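PDB 2GNO: DNA polymerase III, gamma subunit-related protein from Thermotoga maritima, which probably binds DNA and resembles the clamp-loader subunits of bacterial DNA polymerase III. Local coordinates for residues D4-S16 with E33-F45. Residues are numbered along the deposited sequence; the frame is centred on the assembly and turned at random.
Sequences DQLETLKRIIEKS and EVSLELPEYVEKF
Helix 5-14 crosses helix 33-43 at -66°, their axes 9.6 Å apart at closest approach, and the backbones come nearest where Lys10 CA lies 5.3 Å from Val42 CA. Leu6 packs its side chain over one face of the Tyr41 ring: Leu6 CB sits 3.6 Å from the centroid of the Tyr41 ring, almost on the ring normal, a CH-pi contact, while Leu6 CD1 touches the CG-CD1 side of the same ring. The ring reaches helix 5-14 because its CG stands anti to the backbone N (chi1 -171°). At its far end Tyr41 OH donates a 2.6 Å hydrogen bond to the anti lone pair of Glu7 OE1, the carboxylate plane turned 70° from the ring. A tyrosine thus serves both environments, its face lying against leucine and its hydroxyl meeting the carboxylate of the partly exposed Glu7. A water donates to Glu7 OE1 and accepts from Lys44 NZ, which lies over the centre of the opposite ring face, 3.6 Å above its plane. Both helices pack on one side of the parallel sheet of the P-loop NTPase-like domain: Ile13 and Val34 touch strand 19-24, Leu9 touches strand 134-137, and Val42 touches strand 84-88. Branched aliphatic side chains join the two helices on their buried side. Leu38 presents CD1 to Leu9 CD1 at 3.9 Å, the two chains crossing nearly at right angles, and its CD2 meets Ile13 CD1 tip to tip at 4.0 Å. Val42 CG2 adds a second contact to Ile13 CD1. Lys10 suits the boundary: its extended methylene chain crosses the Tyr41 side chain at about a right angle and brings CE within 3.6 Å of Val42 O, before a bend at chi4 carries NZ to a salt bridge with Glu14 OE1.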
loop_
_atom_site.group_PDB
_atom_site.type_symbol
_atom_site.label_atom_id
_atom_site.label_comp_id
_atom_site.label_asym_id
_atom_site.label_seq_id
_atom_site.Cartn_x
_atom_site.Cartn_y
_atom_site.Cartn_z
ATOM N N ASP A 4 14.682 16.331 -6.253
ATOM C CA ASP A 4 15.878 15.690 -6.881
ATOM C C ASP A 4 15.498 14.515 -7.780
ATOM O O ASP A 4 15.937 14.451 -8.931
ATOM C CB ASP A 4 16.870 15.198 -5.814
ATOM C CG ASP A 4 17.423 16.319 -4.949
ATOM O OD1 ASP A 4 17.004 17.488 -5.112
ATOM O OD2 ASP A 4 18.288 16.024 -4.097
ATOM N N GLN A 5 14.684 13.595 -7.254
ATOM C CA GLN A 5 14.254 12.404 -8.005
ATOM C C GLN A 5 13.327 12.852 -9.133
ATOM O O GLN A 5 13.614 12.600 -10.296
ATOM C CB GLN A 5 13.534 11.387 -7.100
ATOM C CG GLN A 5 13.353 9.989 -7.726
ATOM C CD GLN A 5 14.627 9.138 -7.684
ATOM O OE1 GLN A 5 15.211 8.929 -6.621
ATOM N NE2 GLN A 5 15.006 8.578 -8.822
ATOM N N LEU A 6 12.246 13.539 -8.764
ATOM C CA LEU A 6 11.263 14.061 -9.710
ATOM C C LEU A 6 11.899 14.918 -10.817
ATOM O O LEU A 6 11.494 14.816 -11.981
ATOM C CB LEU A 6 10.185 14.862 -8.975
ATOM C CG LEU A 6 9.212 14.133 -8.040
ATOM C CD1 LEU A 6 8.410 15.103 -7.207
ATOM C CD2 LEU A 6 8.267 13.206 -8.821
ATOM N N GLU A 7 12.915 15.712 -10.463
ATOM C CA GLU A 7 13.605 16.586 -11.423
ATOM C C GLU A 7 14.422 15.807 -12.450
ATOM O O GLU A 7 14.484 16.208 -13.610
ATOM C CB GLU A 7 14.489 17.623 -10.690
ATOM C CG GLU A 7 15.016 18.762 -11.587
ATOM C CD GLU A 7 13.894 19.587 -12.247
ATOM O OE1 GLU A 7 12.809 19.740 -11.636
ATOM O OE2 GLU A 7 14.109 20.104 -13.367
ATOM N N THR A 8 15.037 14.701 -12.024
ATOM C CA THR A 8 15.832 13.846 -12.916
ATOM C C THR A 8 14.907 13.204 -13.950
ATOM O O THR A 8 15.218 13.200 -15.140
ATOM C CB THR A 8 16.625 12.805 -12.120
ATOM O OG1 THR A 8 17.474 13.486 -11.182
ATOM C CG2 THR A 8 17.490 11.949 -13.042
ATOM N N LEU A 9 13.766 12.695 -13.478
ATOM C CA LEU A 9 12.731 12.116 -14.332
ATOM C C LEU A 9 12.166 13.099 -15.340
ATOM O O LEU A 9 11.969 12.747 -16.502
ATOM C CB LEU A 9 11.549 11.588 -13.495
ATOM C CG LEU A 9 11.680 10.217 -12.861
ATOM C CD1 LEU A 9 10.553 9.950 -11.896
ATOM C CD2 LEU A 9 11.730 9.161 -13.947
ATOM N N LYS A 10 11.858 14.303 -14.863
ATOM C CA LYS A 10 11.317 15.388 -15.678
ATOM C C LYS A 10 12.176 15.660 -16.907
ATOM O O LYS A 10 11.654 15.794 -18.016
ATOM C CB LYS A 10 11.167 16.667 -14.818
ATOM C CG LYS A 10 10.590 17.863 -15.558
ATOM C CD LYS A 10 10.375 19.032 -14.641
ATOM C CE LYS A 10 9.874 20.257 -15.389
ATOM N NZ LYS A 10 10.775 20.717 -16.465
ATOM N N ARG A 11 13.488 15.710 -16.692
ATOM C CA ARG A 11 14.466 15.955 -17.746
ATOM C C ARG A 11 14.533 14.813 -18.764
ATOM O O ARG A 11 14.606 15.061 -19.978
ATOM C CB ARG A 11 15.835 16.177 -17.123
ATOM C CG ARG A 11 15.875 17.374 -16.176
ATOM N N ILE A 12 14.511 13.580 -18.252
ATOM C CA ILE A 12 14.521 12.361 -19.071
ATOM C C ILE A 12 13.262 12.352 -19.937
ATOM O O ILE A 12 13.335 12.052 -21.132
ATOM C CB ILE A 12 14.593 11.091 -18.177
ATOM C CG1 ILE A 12 15.981 11.001 -17.522
ATOM C CG2 ILE A 12 14.344 9.814 -19.001
ATOM C CD1 ILE A 12 16.130 9.933 -16.452
ATOM N N ILE A 13 12.125 12.674 -19.310
ATOM C CA ILE A 13 10.829 12.754 -19.982
ATOM C C ILE A 13 10.771 13.839 -21.049
ATOM O O ILE A 13 10.251 13.593 -22.139
ATOM C CB ILE A 13 9.659 12.965 -18.969
ATOM C CG1 ILE A 13 9.398 11.671 -18.203
ATOM C CG2 ILE A 13 8.325 13.358 -19.695
ATOM C CD1 ILE A 13 8.452 11.807 -17.036
ATOM N N GLU A 14 11.243 15.037 -20.730
ATOM C CA GLU A 14 11.216 16.150 -21.699
ATOM C C GLU A 14 12.080 15.947 -22.963
ATOM O O GLU A 14 11.804 16.588 -23.974
ATOM C CB GLU A 14 11.454 17.499 -21.013
ATOM C CG GLU A 14 10.244 17.902 -20.146
ATOM C CD GLU A 14 10.429 19.175 -19.329
ATOM O OE1 GLU A 14 11.579 19.563 -19.032
ATOM O OE2 GLU A 14 9.396 19.774 -18.948
ATOM N N LYS A 15 13.089 15.067 -22.906
ATOM C CA LYS A 15 13.924 14.735 -24.067
ATOM C C LYS A 15 13.638 13.291 -24.544
ATOM O O LYS A 15 14.547 12.587 -24.997
ATOM C CB LYS A 15 15.419 14.991 -23.800
ATOM C CG LYS A 15 15.690 16.436 -23.342
ATOM C CD LYS A 15 17.138 16.886 -23.415
ATOM C CE LYS A 15 17.583 17.187 -24.855
ATOM N NZ LYS A 15 18.967 17.735 -24.913
ATOM N N SER A 16 12.361 12.882 -24.430
ATOM C CA SER A 16 11.851 11.582 -24.865
ATOM C C SER A 16 10.667 11.810 -25.795
ATOM O O SER A 16 9.878 12.728 -25.596
ATOM C CB SER A 16 11.393 10.699 -23.694
ATOM O OG SER A 16 12.500 10.227 -22.953
ATOM N N GLU A 33 3.092 6.858 -5.019
ATOM C CA GLU A 33 2.984 8.325 -4.812
ATOM C C GLU A 33 3.897 9.141 -5.704
ATOM O O GLU A 33 3.528 10.237 -6.132
ATOM C CB GLU A 33 3.194 8.683 -3.355
ATOM C CG GLU A 33 2.106 8.124 -2.455
ATOM C CD GLU A 33 0.738 8.647 -2.795
ATOM O OE1 GLU A 33 0.581 9.861 -3.018
ATOM O OE2 GLU A 33 -0.192 7.837 -2.832
ATOM N N VAL A 34 5.088 8.629 -5.975
ATOM C CA VAL A 34 5.984 9.283 -6.921
ATOM C C VAL A 34 5.308 9.280 -8.322
ATOM O O VAL A 34 5.331 10.308 -9.028
ATOM C CB VAL A 34 7.364 8.589 -6.976
ATOM C CG1 VAL A 34 8.196 9.116 -8.158
ATOM C CG2 VAL A 34 8.111 8.806 -5.647
ATOM N N SER A 35 4.729 8.139 -8.689
ATOM C CA SER A 35 4.021 7.955 -9.960
ATOM C C SER A 35 2.864 8.932 -10.114
ATOM O O SER A 35 2.723 9.555 -11.166
ATOM C CB SER A 35 3.492 6.513 -10.112
ATOM O OG SER A 35 4.544 5.566 -9.993
ATOM N N LEU A 36 2.045 9.044 -9.072
ATOM C CA LEU A 36 0.894 9.952 -9.045
ATOM C C LEU A 36 1.204 11.437 -9.113
ATOM O O LEU A 36 0.463 12.206 -9.710
ATOM C CB LEU A 36 0.035 9.677 -7.805
ATOM C CG LEU A 36 -0.780 8.398 -7.873
ATOM C CD1 LEU A 36 -1.314 8.023 -6.507
ATOM C CD2 LEU A 36 -1.906 8.521 -8.875
ATOM N N GLU A 37 2.279 11.845 -8.474
ATOM C CA GLU A 37 2.706 13.237 -8.480
ATOM C C GLU A 37 3.560 13.582 -9.703
ATOM O O GLU A 37 3.766 14.732 -9.987
ATOM C CB GLU A 37 3.513 13.517 -7.194
ATOM C CG GLU A 37 2.686 13.456 -5.924
ATOM C CD GLU A 37 1.620 14.547 -5.848
ATOM O OE1 GLU A 37 1.811 15.607 -6.477
ATOM O OE2 GLU A 37 0.598 14.349 -5.158
ATOM N N LEU A 38 4.006 12.594 -10.461
ATOM C CA LEU A 38 4.887 12.859 -11.593
ATOM C C LEU A 38 4.340 13.747 -12.695
ATOM O O LEU A 38 5.020 14.665 -13.104
ATOM C CB LEU A 38 5.444 11.547 -12.179
ATOM C CG LEU A 38 6.497 11.633 -13.285
ATOM C CD1 LEU A 38 7.668 12.438 -12.796
ATOM C CD2 LEU A 38 6.975 10.250 -13.650
ATOM N N PRO A 39 3.133 13.484 -13.187
ATOM C CA PRO A 39 2.607 14.296 -14.267
ATOM C C PRO A 39 2.508 15.784 -13.960
ATOM O O PRO A 39 2.886 16.611 -14.805
ATOM C CB PRO A 39 1.230 13.673 -14.520
ATOM C CG PRO A 39 1.354 12.312 -13.970
ATOM C CD PRO A 39 2.192 12.416 -12.817
ATOM N N GLU A 40 1.996 16.123 -12.786
ATOM C CA GLU A 40 1.914 17.517 -12.370
ATOM C C GLU A 40 3.293 18.117 -12.169
ATOM O O GLU A 40 3.493 19.285 -12.468
ATOM C CB GLU A 40 1.052 17.697 -11.138
ATOM C CG GLU A 40 1.030 19.121 -10.636
ATOM C CD GLU A 40 -0.056 19.396 -9.639
ATOM O OE1 GLU A 40 -0.914 18.539 -9.373
ATOM O OE2 GLU A 40 -0.039 20.501 -9.133
ATOM N N TYR A 41 4.240 17.334 -11.666
ATOM C CA TYR A 41 5.597 17.827 -11.500
ATOM C C TYR A 41 6.231 18.169 -12.859
ATOM O O TYR A 41 6.914 19.173 -12.980
ATOM C CB TYR A 41 6.468 16.851 -10.742
ATOM C CG TYR A 41 7.799 17.474 -10.388
ATOM C CD1 TYR A 41 7.940 18.234 -9.244
ATOM C CD2 TYR A 41 8.897 17.356 -11.243
ATOM C CE1 TYR A 41 9.155 18.858 -8.946
ATOM C CE2 TYR A 41 10.102 17.950 -10.940
ATOM C CZ TYR A 41 10.229 18.699 -9.796
ATOM O OH TYR A 41 11.436 19.303 -9.497
ATOM N N VAL A 42 5.998 17.349 -13.878
ATOM C CA VAL A 42 6.547 17.628 -15.203
ATOM C C VAL A 42 5.823 18.783 -15.893
ATOM O O VAL A 42 6.457 19.633 -16.494
ATOM C CB VAL A 42 6.452 16.387 -16.132
ATOM C CG1 VAL A 42 6.886 16.698 -17.591
ATOM C CG2 VAL A 42 7.275 15.241 -15.595
ATOM N N GLU A 43 4.500 18.800 -15.806
ATOM C CA GLU A 43 3.686 19.771 -16.486
ATOM C C GLU A 43 3.448 21.080 -15.750
ATOM O O GLU A 43 3.019 22.039 -16.379
ATOM C CB GLU A 43 2.335 19.135 -16.805
ATOM C CG GLU A 43 2.403 17.853 -17.650
ATOM C CD GLU A 43 2.726 18.081 -19.120
ATOM O OE1 GLU A 43 2.623 19.216 -19.601
ATOM O OE2 GLU A 43 3.045 17.088 -19.795
ATOM N N LYS A 44 3.708 21.112 -14.439
ATOM C CA LYS A 44 3.492 22.291 -13.606
ATOM C C LYS A 44 2.063 22.753 -13.726
ATOM O O LYS A 44 1.793 23.950 -13.847
ATOM C CB LYS A 44 4.468 23.432 -13.956
ATOM C CG LYS A 44 5.935 23.035 -13.988
ATOM C CD LYS A 44 6.379 22.419 -12.692
ATOM C CE LYS A 44 7.833 22.089 -12.733
ATOM N NZ LYS A 44 8.246 21.318 -11.534
ATOM N N PHE A 45 1.153 21.789 -13.736
ATOM C CA PHE A 45 -0.260 22.065 -13.857
ATOM C C PHE A 45 -0.948 20.797 -13.350
ATOM O O PHE A 45 -0.439 19.706 -13.585
ATOM C CB PHE A 45 -0.628 22.347 -15.315
ATOM C CG PHE A 45 -1.917 23.095 -15.483
ATOM C CD1 PHE A 45 -1.928 24.483 -15.398
ATOM C CD2 PHE A 45 -3.103 22.431 -15.752
ATOM C CE1 PHE A 45 -3.094 25.203 -15.548
ATOM C CE2 PHE A 45 -4.282 23.146 -15.901
ATOM C CZ PHE A 45 -4.282 24.526 -15.798
HETATM O O HOH W 1 10.889 21.585 -12.123
#